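PDB 4Z0C: toll-like receptor 13 from Mus musculus, which recognises bacterial 23S ribosomal RNA as an innate immune receptor and signals through MYD88 and TRAF6 to activate NF-kappa-B. Local coordinates for residues Val179-Leu184 / Leu199-Leu204; Met480-Ser485 / Gly504-Thr509; Leu605-Leu610 / Leu629-Leu634. All blocks are in the same frame, centred on the assembly; numbering follows the deposited sequence.

All three contacts join neighbouring turns of the leucine-rich-repeat ectodomain, each at a different level of the turn. Interaction 3 is the buried one: two parallel strands, hydrogen-bonded backbone to backbone, with Arg-609 reaching the RNA from one face. Interaction 2 is partly buried and lies in the loops just past the strands, where an asparagine side chain replaces some of the backbone pairing and an aromatic stack meets a guanosine. Interaction 1 lies at the approach to a strand, with leucines inside and Asn-203 and a water at the surface, about 22 Å from the nucleic acid at its nearest atom. Interactions 2 and 3 have centres 26 Å apart, whereas interaction 1 lies on the opposite side of the chain's centre.

Interaction 1: Val179-Leu184 / Leu199-Leu204; sequences VSLTHL and LSLPNL. With NAG (2-acetamido-2-deoxy-beta-D-glucopyranose), chain N.
With CG of Asn-203 set beside its own backbone N (chi1 -68°), the carboxamide swings over to Val-179, and ND2 gives a hydrogen bond of 2.6 Å to Val-179 O. The donor meets that carbonyl almost head-on, at a C=O...N angle of 171°. Leu-204 uses the other choice: its CG is trans to the backbone N (chi1 -157°), which turns the side chain inward. There CD1 sits 3.9 Å from Leu-181 CG, and at 3.3 Å it also lies against Thr-182 O. Leu-181 and Leu-204 run alongside each other in the same direction, as expected of equivalent leucines in successive repeats; the side chains of Leu-201 and Leu-184 cross at about a right angle, touching CD1 to CD2. On the outer side, Pro-202 CG rests 3.9 Å from Val-179 CA.

The type I turn from Leu-201 to Leu-204 presents Asn-203, side chain and backbone N alike, to the other segment. A water accepts from Asn-203 N at 2.7 Å and donates to Leu-181 O at 2.9 Å. Farther along, towards the strand, His-183 ND1 donates to Thr-182 OG1 at 2.8 Å, and the hydroxyl is also bonded to Glu-159 O; this holds the imidazole, whose far edge faces a sugar, NAG. Leucine packing inside, and an amide and a water at the surface, thus join the two turns just before strand 183-185 pairs with 206-208.

Interaction 2: Met480-Ser485 / Gly504-Thr509; sequences MYNSLS and GFNKIT. With nucleotides of chain C.
Tyr-481 and Phe-505 lie side by side as an offset stack, their planes only 4° apart and their centroids separated by 4.5 Å. The slip is such that Phe-505 CB stands over the middle of the tyrosine ring, while Tyr-481 OH hangs over the centre of the phenylalanine ring. His-457, from the preceding turn, also stacks on Tyr-481. Met-480, bent at chi2 and chi3, brings CE to the edge of the Phe-505 ring, 4.0 Å from CD2, and to within 3.3 Å of N3 of G3 of chain C. Tyr-481 OH approaches C5' of the same guanosine at 3.2 Å, so the tyrosine end of the stack and the methionine methyl abut the nucleotide.

Deeper in, Asn-506 lies alongside Leu-484 and takes the Leu-484 N-H on OD1 at 2.9 Å, the donor tilted 23° from the carbonyl plane. Its ND2 bonds to Leu-479 O and Leu-503 O, fixing the amide's rotation from both ends. Lys-507 N then donates to Leu-484 O at 2.8 Å, and the aliphatic part of its side chain packs by CD on Ser-483 CB. Asn-482 is held likewise, OD1 by Leu-460 N and ND2 by Leu-455 O and Leu-479 O; these residues form the asparagine ladder typical of leucine-rich-repeat solenoids.

Interaction 3: Leu605-Leu610 / Leu629-Leu634; sequences LKILRL and LQVFSL. With nucleotides of chain C.
Part of the RNA-binding surface lies on the inner, concave face of the solenoid, where Arg-609 projects from strand 607-609 beside Ser-633 of strand 631-633 and reaches for the backbone of chain C. The arginine side chain is extended from CG to NE, and the guanidinium meets the phosphate at its edge: NH2 donates to A6 OP2 at 2.6 Å and nearly straight (169°). NH1 adds two weak bonds, to the same OP2 and to the ribose O2' of A5. NH2 also forms a salt bridge with Glu-10, which probably helps to hold the guanidinium in place between RNA and protein. Arg-609 CG packs 4.0 Å from Ser-633 CB, while Ser-633 OG bonds to Glu-611.

Each leucine-rich repeat contributes one such strand to the solenoid's parallel array; the axes of these two short strands approach to 4.9 Å and run parallel. Lys-606 O accepts both Val-631 N and Gln-630 N; then Leu-608 N donates to Val-631 O, Ser-633 N to Leu-608 O at 2.9 Å, and Leu-610 N to Ser-633 O. The face away from Arg-609 is hydrophobic. Leu-608 and Phe-632 both have CG trans to the backbone N (chi1 173° and -171°) and lie in the same direction, which places Leu-608 CD2 3.6 Å from Phe-632 CE1. Leu-629 CD1 lies beside them, against Leu-608 CB at 3.8 Å and Leu-605 CD2 at 4.0 Å.

Interaction 1: Val179-Leu184 / Leu199-Leu204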
loop_
_atom_site.group_PDB
_atom_site.type_symbol
_atom_site.label_atom_id
_atom_site.label_comp_id
_atom_site.label_asym_id
_atom_site.label_seq_id
_atom_site.Cartn_x
_atom_site.Cartn_y
_atom_site.Cartn_z
ATOM N N VAL A 179 -31.874 -29.239 -35.754
ATOM C CA VAL A 179 -33.127 -28.527 -35.491
ATOM C C VAL A 179 -33.264 -27.902 -34.112
ATOM O O VAL A 179 -34.116 -27.032 -33.908
ATOM C CB VAL A 179 -34.365 -29.415 -35.770
ATOM C CG1 VAL A 179 -34.261 -30.035 -37.158
ATOM C CG2 VAL A 179 -34.542 -30.464 -34.682
ATOM N N SER A 180 -32.442 -28.349 -33.170
ATOM C CA SER A 180 -32.502 -27.847 -31.813
ATOM C C SER A 180 -31.648 -26.581 -31.656
ATOM O O SER A 180 -31.870 -25.798 -30.728
ATOM C CB SER A 180 -32.037 -28.924 -30.837
ATOM O OG SER A 180 -33.142 -29.631 -30.300
ATOM N N LEU A 181 -30.705 -26.387 -32.583
ATOM C CA LEU A 181 -29.622 -25.397 -32.459
ATOM C C LEU A 181 -30.067 -23.937 -32.448
ATOM O O LEU A 181 -30.667 -23.460 -33.406
ATOM C CB LEU A 181 -28.612 -25.585 -33.600
ATOM C CG LEU A 181 -27.222 -25.056 -33.264
ATOM C CD1 LEU A 181 -26.662 -25.846 -32.098
ATOM C CD2 LEU A 181 -26.295 -25.147 -34.464
ATOM N N THR A 182 -29.712 -23.218 -31.384
ATOM C CA THR A 182 -30.063 -21.802 -31.275
ATOM C C THR A 182 -28.846 -20.887 -31.413
ATOM O O THR A 182 -28.943 -19.789 -31.975
ATOM C CB THR A 182 -30.748 -21.492 -29.933
ATOM O OG1 THR A 182 -29.886 -21.878 -28.855
ATOM C CG2 THR A 182 -32.038 -22.252 -29.806
ATOM N N HIS A 183 -27.702 -21.350 -30.914
ATOM C CA HIS A 183 -26.466 -20.568 -30.937
ATOM C C HIS A 183 -25.336 -21.325 -31.610
ATOM O O HIS A 183 -25.041 -22.477 -31.258
ATOM C CB HIS A 183 -26.014 -20.212 -29.517
ATOM C CG HIS A 183 -26.941 -19.285 -28.796
ATOM N ND1 HIS A 183 -28.253 -19.608 -28.518
ATOM C CD2 HIS A 183 -26.741 -18.048 -28.287
ATOM C CE1 HIS A 183 -28.825 -18.603 -27.880
ATOM N NE2 HIS A 183 -27.929 -17.647 -27.722
ATOM N N LEU A 184 -24.662 -20.652 -32.532
ATOM C CA LEU A 184 -23.544 -21.261 -33.223
ATOM C C LEU A 184 -22.443 -20.221 -33.412
ATOM O O LEU A 184 -22.710 -19.088 -33.792
ATOM C CB LEU A 184 -24.010 -21.803 -34.576
ATOM C CG LEU A 184 -22.975 -22.411 -35.519
ATOM C CD1 LEU A 184 -22.381 -23.684 -34.931
ATOM C CD2 LEU A 184 -23.605 -22.665 -36.883
ATOM N N LEU A 199 -26.919 -26.754 -44.944
ATOM C CA LEU A 199 -27.045 -26.852 -43.497
ATOM C C LEU A 199 -28.329 -26.181 -43.021
ATOM O O LEU A 199 -28.438 -24.973 -43.025
ATOM C CB LEU A 199 -25.821 -26.237 -42.815
ATOM C CG LEU A 199 -25.851 -26.323 -41.289
ATOM C CD1 LEU A 199 -25.918 -27.778 -40.849
ATOM C CD2 LEU A 199 -24.648 -25.615 -40.662
ATOM N N SER A 200 -29.333 -26.964 -42.655
ATOM C CA SER A 200 -30.587 -26.363 -42.216
ATOM C C SER A 200 -30.620 -26.135 -40.712
ATOM O O SER A 200 -30.580 -27.086 -39.928
ATOM C CB SER A 200 -31.772 -27.216 -42.642
ATOM O OG SER A 200 -32.188 -26.871 -43.952
ATOM N N LEU A 201 -30.714 -24.869 -40.318
ATOM C CA LEU A 201 -30.733 -24.497 -38.908
ATOM C C LEU A 201 -31.972 -23.677 -38.607
ATOM O O LEU A 201 -31.881 -22.469 -38.370
ATOM C CB LEU A 201 -29.473 -23.708 -38.565
ATOM C CG LEU A 201 -28.203 -24.477 -38.916
ATOM C CD1 LEU A 201 -26.980 -23.652 -38.652
ATOM C CD2 LEU A 201 -28.169 -25.743 -38.099
ATOM N N PRO A 202 -33.137 -24.344 -38.590
ATOM C CA PRO A 202 -34.444 -23.680 -38.524
ATOM C C PRO A 202 -34.646 -22.857 -37.256
ATOM O O PRO A 202 -35.411 -21.889 -37.284
ATOM C CB PRO A 202 -35.431 -24.855 -38.531
ATOM C CG PRO A 202 -34.642 -26.018 -37.992
ATOM C CD PRO A 202 -33.255 -25.813 -38.507
ATOM N N ASN A 203 -33.942 -23.207 -36.181
ATOM C CA ASN A 203 -34.117 -22.510 -34.908
ATOM C C ASN A 203 -32.943 -21.629 -34.457
ATOM O O ASN A 203 -32.921 -21.159 -33.320
ATOM C CB ASN A 203 -34.522 -23.494 -33.815
ATOM C CG ASN A 203 -35.912 -24.040 -34.035
ATOM O OD1 ASN A 203 -36.825 -23.301 -34.419
ATOM N ND2 ASN A 203 -36.083 -25.340 -33.813
ATOM N N LEU A 204 -31.989 -21.397 -35.357
ATOM C CA LEU A 204 -30.808 -20.601 -35.033
ATOM C C LEU A 204 -31.155 -19.121 -34.837
ATOM O O LEU A 204 -31.736 -18.479 -35.721
ATOM C CB LEU A 204 -29.732 -20.768 -36.118
ATOM C CG LEU A 204 -28.339 -20.440 -35.578
ATOM C CD1 LEU A 204 -27.939 -21.493 -34.583
ATOM C CD2 LEU A 204 -27.305 -20.378 -36.675
HETATM C C1 NAG N . -28.012 -13.615 -29.010
HETATM C C2 NAG N . -27.128 -13.131 -27.852
HETATM C C3 NAG N . -27.885 -12.220 -26.903
HETATM C C4 NAG N . -28.514 -11.066 -27.664
HETATM C C5 NAG N . -29.406 -11.632 -28.757
HETATM C C6 NAG N . -30.015 -10.458 -29.529
HETATM C C7 NAG N . -25.351 -14.614 -27.153
HETATM C C8 NAG N . -24.857 -15.522 -26.059
HETATM N N2 NAG N . -26.617 -14.235 -27.067
HETATM O O3 NAG N . -26.998 -11.764 -25.915
HETATM O O4 NAG N . -29.293 -10.253 -26.808
HETATM O O5 NAG N . -28.686 -12.514 -29.621
HETATM O O6 NAG N . -30.942 -10.933 -30.475
HETATM O O7 NAG N . -24.618 -14.254 -28.076
HETATM O O HOH W 1 -31.770 -24.747 -35.769
#

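Interaction 2: Met480-Ser485 / Gly504-Thr509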
loop_
_atom_site.group_PDB
_atom_site.type_symbol
_atom_site.label_atom_id
_atom_site.label_comp_id
_atom_site.label_asym_id
_atom_site.label_seq_id
_atom_site.Cartn_x
_atom_site.Cartn_y
_atom_site.Cartn_z
ATOM N N MET A 480 -11.858 1.641 1.013
ATOM C CA MET A 480 -10.624 0.855 0.961
ATOM C C MET A 480 -9.492 1.559 0.224
ATOM O O MET A 480 -9.724 2.386 -0.670
ATOM C CB MET A 480 -10.891 -0.499 0.300
ATOM C CG MET A 480 -12.022 -1.305 0.981
ATOM S SD MET A 480 -11.532 -2.840 1.799
ATOM C CE MET A 480 -10.834 -3.816 0.469
ATOM N N TYR A 481 -8.263 1.228 0.602
ATOM C CA TYR A 481 -7.081 1.764 -0.077
ATOM C C TYR A 481 -7.013 3.286 -0.089
ATOM O O TYR A 481 -6.881 3.905 -1.127
ATOM C CB TYR A 481 -6.961 1.202 -1.484
ATOM C CG TYR A 481 -6.640 -0.259 -1.470
ATOM C CD1 TYR A 481 -5.332 -0.696 -1.362
ATOM C CD2 TYR A 481 -7.651 -1.211 -1.518
ATOM C CE1 TYR A 481 -5.030 -2.047 -1.329
ATOM C CE2 TYR A 481 -7.358 -2.571 -1.478
ATOM C CZ TYR A 481 -6.048 -2.976 -1.397
ATOM O OH TYR A 481 -5.746 -4.320 -1.360
ATOM N N ASN A 482 -7.106 3.873 1.093
ATOM C CA ASN A 482 -6.803 5.273 1.279
ATOM C C ASN A 482 -5.743 5.424 2.341
ATOM O O ASN A 482 -4.951 4.506 2.547
ATOM C CB ASN A 482 -8.060 6.069 1.611
ATOM C CG ASN A 482 -8.917 6.318 0.387
ATOM O OD1 ASN A 482 -8.593 7.177 -0.436
ATOM N ND2 ASN A 482 -10.003 5.568 0.255
ATOM N N SER A 483 -5.705 6.587 2.990
ATOM C CA SER A 483 -4.704 6.860 4.022
ATOM C C SER A 483 -5.356 7.358 5.301
ATOM O O SER A 483 -4.762 8.138 6.057
ATOM C CB SER A 483 -3.681 7.898 3.527
ATOM O OG SER A 483 -2.861 7.357 2.504
ATOM N N LEU A 484 -6.575 6.896 5.551
ATOM C CA LEU A 484 -7.311 7.299 6.744
ATOM C C LEU A 484 -6.622 6.695 7.961
ATOM O O LEU A 484 -6.120 5.575 7.883
ATOM C CB LEU A 484 -8.762 6.827 6.644
ATOM C CG LEU A 484 -9.416 7.267 5.328
ATOM C CD1 LEU A 484 -10.680 6.488 5.060
ATOM C CD2 LEU A 484 -9.689 8.789 5.299
ATOM N N SER A 485 -6.591 7.444 9.068
ATOM C CA SER A 485 -5.952 6.995 10.308
ATOM C C SER A 485 -6.838 7.168 11.553
ATOM O O SER A 485 -7.006 6.232 12.311
ATOM C CB SER A 485 -4.588 7.657 10.501
ATOM O OG SER A 485 -4.667 9.047 10.262
ATOM N N GLY A 504 -10.644 -1.350 4.854
ATOM C CA GLY A 504 -9.409 -2.109 4.806
ATOM C C GLY A 504 -8.329 -1.352 4.069
ATOM O O GLY A 504 -8.627 -0.452 3.307
ATOM N N PHE A 505 -7.072 -1.713 4.310
ATOM C CA PHE A 505 -5.932 -1.113 3.617
ATOM C C PHE A 505 -5.872 0.403 3.714
ATOM O O PHE A 505 -5.607 1.096 2.738
ATOM C CB PHE A 505 -5.862 -1.597 2.177
ATOM C CG PHE A 505 -5.904 -3.086 2.057
ATOM C CD1 PHE A 505 -4.739 -3.827 2.117
ATOM C CD2 PHE A 505 -7.114 -3.750 1.925
ATOM C CE1 PHE A 505 -4.771 -5.217 2.024
ATOM C CE2 PHE A 505 -7.162 -5.138 1.833
ATOM C CZ PHE A 505 -5.985 -5.872 1.889
ATOM N N ASN A 506 -6.136 0.901 4.916
ATOM C CA ASN A 506 -5.817 2.270 5.277
ATOM C C ASN A 506 -4.638 2.330 6.265
ATOM O O ASN A 506 -3.722 1.503 6.196
ATOM C CB ASN A 506 -7.060 2.953 5.840
ATOM C CG ASN A 506 -7.975 3.451 4.755
ATOM O OD1 ASN A 506 -7.799 4.556 4.250
ATOM N ND2 ASN A 506 -8.946 2.631 4.365
ATOM N N LYS A 507 -4.657 3.309 7.166
ATOM C CA LYS A 507 -3.601 3.467 8.175
ATOM C C LYS A 507 -4.213 3.586 9.558
ATOM O O LYS A 507 -3.787 4.414 10.362
ATOM C CB LYS A 507 -2.789 4.737 7.894
ATOM C CG LYS A 507 -1.902 4.646 6.666
ATOM C CD LYS A 507 -1.735 5.980 5.990
ATOM C CE LYS A 507 -0.474 5.993 5.141
ATOM N NZ LYS A 507 0.663 6.651 5.857
ATOM N N ILE A 508 -5.221 2.767 9.826
ATOM C CA ILE A 508 -5.941 2.833 11.082
ATOM C C ILE A 508 -5.177 2.037 12.116
ATOM O O ILE A 508 -5.286 0.814 12.188
ATOM C CB ILE A 508 -7.383 2.339 10.934
ATOM C CG1 ILE A 508 -8.117 3.223 9.923
ATOM C CG2 ILE A 508 -8.078 2.364 12.281
ATOM C CD1 ILE A 508 -9.346 2.622 9.361
ATOM N N THR A 509 -4.382 2.757 12.899
ATOM C CA THR A 509 -3.389 2.161 13.766
ATOM C C THR A 509 -3.317 2.918 15.089
ATOM O O THR A 509 -3.350 4.147 15.094
ATOM C CB THR A 509 -2.010 2.237 13.110
ATOM O OG1 THR A 509 -2.004 1.417 11.936
ATOM C CG2 THR A 509 -0.912 1.761 14.089
ATOM P P G C 3 -5.189 -7.345 -4.466
ATOM O OP1 G C 3 -4.229 -6.238 -4.377
ATOM O OP2 G C 3 -4.766 -8.674 -3.962
ATOM O "O5'" G C 3 -6.505 -6.868 -3.706
ATOM C "C5'" G C 3 -6.674 -7.265 -2.341
ATOM C "C4'" G C 3 -8.114 -7.515 -1.955
ATOM O "O4'" G C 3 -8.832 -6.258 -1.904
ATOM C "C3'" G C 3 -8.919 -8.426 -2.887
ATOM O "O3'" G C 3 -9.919 -9.099 -2.125
ATOM C "C2'" G C 3 -9.624 -7.421 -3.786
ATOM O "O2'" G C 3 -10.809 -7.920 -4.352
ATOM C "C1'" G C 3 -9.922 -6.292 -2.797
ATOM N N9 G C 3 -10.040 -4.958 -3.371
ATOM C C8 G C 3 -9.103 -4.285 -4.114
ATOM N N7 G C 3 -9.496 -3.088 -4.444
ATOM C C5 G C 3 -10.757 -2.956 -3.874
ATOM C C6 G C 3 -11.676 -1.874 -3.891
ATOM O O6 G C 3 -11.589 -0.777 -4.439
ATOM N N1 G C 3 -12.827 -2.165 -3.181
ATOM C C2 G C 3 -13.073 -3.356 -2.543
ATOM N N2 G C 3 -14.256 -3.432 -1.921
ATOM N N3 G C 3 -12.232 -4.375 -2.521
ATOM C C4 G C 3 -11.102 -4.106 -3.201
#

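Interaction 3: Leu605-Leu610 / Leu629-Leu634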
loop_
_atom_site.group_PDB
_atom_site.type_symbol
_atom_site.label_atom_id
_atom_site.label_comp_id
_atom_site.label_asym_id
_atom_site.label_seq_id
_atom_site.Cartn_x
_atom_site.Cartn_y
_atom_site.Cartn_z
ATOM N N LEU A 605 -21.632 -16.899 17.239
ATOM C CA LEU A 605 -20.606 -17.047 16.216
ATOM C C LEU A 605 -20.735 -18.385 15.477
ATOM O O LEU A 605 -20.777 -19.443 16.096
ATOM C CB LEU A 605 -19.201 -16.887 16.810
ATOM C CG LEU A 605 -18.056 -16.673 15.798
ATOM C CD1 LEU A 605 -18.136 -15.322 15.123
ATOM C CD2 LEU A 605 -16.687 -16.856 16.434
ATOM N N LYS A 606 -20.799 -18.338 14.145
ATOM C CA LYS A 606 -20.870 -19.563 13.357
ATOM C C LYS A 606 -19.542 -19.889 12.694
ATOM O O LYS A 606 -19.264 -21.055 12.391
ATOM C CB LYS A 606 -21.940 -19.459 12.288
ATOM C CG LYS A 606 -23.363 -19.386 12.794
ATOM C CD LYS A 606 -24.280 -18.941 11.644
ATOM C CE LYS A 606 -25.739 -19.308 11.883
ATOM N NZ LYS A 606 -26.054 -20.656 11.351
ATOM N N ILE A 607 -18.748 -18.849 12.425
ATOM C CA ILE A 607 -17.486 -18.996 11.699
ATOM C C ILE A 607 -16.325 -18.263 12.397
ATOM O O ILE A 607 -16.459 -17.114 12.796
ATOM C CB ILE A 607 -17.606 -18.462 10.260
ATOM C CG1 ILE A 607 -18.770 -19.139 9.517
ATOM C CG2 ILE A 607 -16.284 -18.655 9.533
ATOM C CD1 ILE A 607 -19.294 -18.339 8.325
ATOM N N LEU A 608 -15.198 -18.947 12.570
ATOM C CA LEU A 608 -14.028 -18.362 13.201
ATOM C C LEU A 608 -12.796 -18.829 12.451
ATOM O O LEU A 608 -12.503 -20.029 12.407
ATOM C CB LEU A 608 -13.933 -18.748 14.690
ATOM C CG LEU A 608 -12.628 -18.315 15.379
ATOM C CD1 LEU A 608 -12.450 -16.807 15.364
ATOM C CD2 LEU A 608 -12.532 -18.851 16.790
ATOM N N ARG A 609 -12.103 -17.870 11.841
ATOM C CA ARG A 609 -10.865 -18.123 11.111
ATOM C C ARG A 609 -9.685 -17.377 11.725
ATOM O O ARG A 609 -9.694 -16.149 11.864
ATOM C CB ARG A 609 -11.029 -17.778 9.624
ATOM C CG ARG A 609 -11.954 -18.749 8.892
ATOM C CD ARG A 609 -12.286 -18.270 7.490
ATOM N NE ARG A 609 -13.036 -19.270 6.739
ATOM C CZ ARG A 609 -13.680 -19.025 5.603
ATOM N NH1 ARG A 609 -13.662 -17.804 5.077
ATOM N NH2 ARG A 609 -14.334 -20.006 4.984
ATOM N N LEU A 610 -8.689 -18.150 12.118
ATOM C CA LEU A 610 -7.526 -17.661 12.836
ATOM C C LEU A 610 -6.324 -18.248 12.130
ATOM O O LEU A 610 -5.401 -18.731 12.774
ATOM C CB LEU A 610 -7.586 -18.147 14.281
ATOM C CG LEU A 610 -7.892 -17.168 15.425
ATOM C CD1 LEU A 610 -8.878 -16.088 15.033
ATOM C CD2 LEU A 610 -8.356 -17.891 16.684
ATOM N N LEU A 629 -20.541 -22.381 17.195
ATOM C CA LEU A 629 -19.434 -22.469 16.244
ATOM C C LEU A 629 -19.523 -23.711 15.352
ATOM O O LEU A 629 -19.512 -24.839 15.853
ATOM C CB LEU A 629 -18.088 -22.418 16.968
ATOM C CG LEU A 629 -16.898 -22.086 16.061
ATOM C CD1 LEU A 629 -17.069 -20.674 15.467
ATOM C CD2 LEU A 629 -15.582 -22.200 16.807
ATOM N N GLN A 630 -19.606 -23.496 14.033
ATOM C CA GLN A 630 -19.688 -24.590 13.052
ATOM C C GLN A 630 -18.401 -24.747 12.259
ATOM O O GLN A 630 -17.998 -25.863 11.918
ATOM C CB GLN A 630 -20.828 -24.364 12.060
ATOM C CG GLN A 630 -22.198 -24.140 12.682
ATOM C CD GLN A 630 -23.294 -23.981 11.632
ATOM O OE1 GLN A 630 -23.301 -23.021 10.842
ATOM N NE2 GLN A 630 -24.211 -24.947 11.596
ATOM N N VAL A 631 -17.784 -23.614 11.926
ATOM C CA VAL A 631 -16.537 -23.616 11.176
ATOM C C VAL A 631 -15.448 -22.962 12.014
ATOM O O VAL A 631 -15.596 -21.839 12.468
ATOM C CB VAL A 631 -16.696 -22.911 9.821
ATOM C CG1 VAL A 631 -15.390 -22.938 9.063
ATOM C CG2 VAL A 631 -17.785 -23.607 9.019
ATOM N N PHE A 632 -14.383 -23.713 12.255
ATOM C CA PHE A 632 -13.270 -23.284 13.071
ATOM C C PHE A 632 -12.031 -23.598 12.260
ATOM O O PHE A 632 -11.742 -24.770 12.002
ATOM C CB PHE A 632 -13.242 -24.066 14.396
ATOM C CG PHE A 632 -12.243 -23.534 15.411
ATOM C CD1 PHE A 632 -11.523 -22.355 15.166
ATOM C CD2 PHE A 632 -12.011 -24.219 16.600
ATOM C CE1 PHE A 632 -10.601 -21.860 16.088
ATOM C CE2 PHE A 632 -11.090 -23.737 17.538
ATOM C CZ PHE A 632 -10.384 -22.551 17.283
ATOM N N SER A 633 -11.297 -22.569 11.846
ATOM C CA SER A 633 -10.100 -22.840 11.070
ATOM C C SER A 633 -8.818 -22.342 11.699
ATOM O O SER A 633 -8.687 -21.175 12.048
ATOM C CB SER A 633 -10.211 -22.301 9.652
ATOM O OG SER A 633 -9.047 -22.663 8.928
ATOM N N LEU A 634 -7.868 -23.254 11.820
ATOM C CA LEU A 634 -6.563 -22.967 12.385
ATOM C C LEU A 634 -5.532 -23.386 11.339
ATOM O O LEU A 634 -4.404 -23.760 11.654
ATOM C CB LEU A 634 -6.390 -23.740 13.702
ATOM C CG LEU A 634 -7.294 -23.280 14.854
ATOM C CD1 LEU A 634 -7.398 -24.344 15.928
ATOM C CD2 LEU A 634 -6.774 -21.997 15.474
ATOM P P A C 6 -15.053 -19.186 1.359
ATOM O OP1 A C 6 -15.862 -18.379 0.410
ATOM O OP2 A C 6 -15.521 -19.222 2.759
ATOM O "O5'" A C 6 -14.908 -20.650 0.757
ATOM C "C5'" A C 6 -14.108 -21.653 1.392
ATOM C "C4'" A C 6 -13.465 -22.572 0.378
ATOM O "O4'" A C 6 -14.505 -23.221 -0.416
ATOM C "C3'" A C 6 -12.554 -21.885 -0.627
ATOM O "O3'" A C 6 -11.564 -22.821 -1.042
ATOM C "C2'" A C 6 -13.500 -21.597 -1.795
ATOM O "O2'" A C 6 -12.862 -21.426 -3.039
ATOM C "C1'" A C 6 -14.381 -22.845 -1.788
ATOM N N9 A C 6 -15.747 -22.642 -2.276
ATOM C C8 A C 6 -16.540 -21.519 -2.169
ATOM N N7 A C 6 -17.760 -21.687 -2.654
ATOM C C5 A C 6 -17.783 -23.009 -3.083
ATOM C C6 A C 6 -18.787 -23.806 -3.673
ATOM N N6 A C 6 -20.013 -23.366 -3.947
ATOM N N1 A C 6 -18.486 -25.090 -3.975
ATOM C C2 A C 6 -17.254 -25.535 -3.686
ATOM N N3 A C 6 -16.225 -24.889 -3.137
ATOM C C4 A C 6 -16.555 -23.614 -2.849
ATOM P P A C 5 -12.323 -15.758 -3.206
ATOM O OP1 A C 5 -12.765 -16.850 -4.091
ATOM O OP2 A C 5 -13.200 -14.587 -2.967
ATOM O "O5'" A C 5 -12.054 -16.321 -1.743
ATOM C "C5'" A C 5 -11.497 -17.604 -1.519
ATOM C "C4'" A C 5 -11.722 -18.020 -0.096
ATOM O "O4'" A C 5 -10.732 -17.360 0.734
ATOM C "C3'" A C 5 -13.090 -17.649 0.480
ATOM O "O3'" A C 5 -13.532 -18.656 1.396
ATOM C "C2'" A C 5 -12.811 -16.334 1.222
ATOM O "O2'" A C 5 -13.668 -16.057 2.316
ATOM C "C1'" A C 5 -11.362 -16.507 1.677
ATOM N N9 A C 5 -10.618 -15.247 1.679
ATOM C C8 A C 5 -9.676 -14.860 0.758
ATOM N N7 A C 5 -9.159 -13.676 1.000
ATOM C C5 A C 5 -9.803 -13.266 2.153
ATOM C C6 A C 5 -9.696 -12.095 2.906
ATOM N N6 A C 5 -8.875 -11.100 2.572
ATOM N N1 A C 5 -10.466 -11.979 4.008
ATOM C C2 A C 5 -11.285 -12.987 4.312
ATOM N N3 A C 5 -11.477 -14.139 3.672
ATOM C C4 A C 5 -10.690 -14.224 2.593
#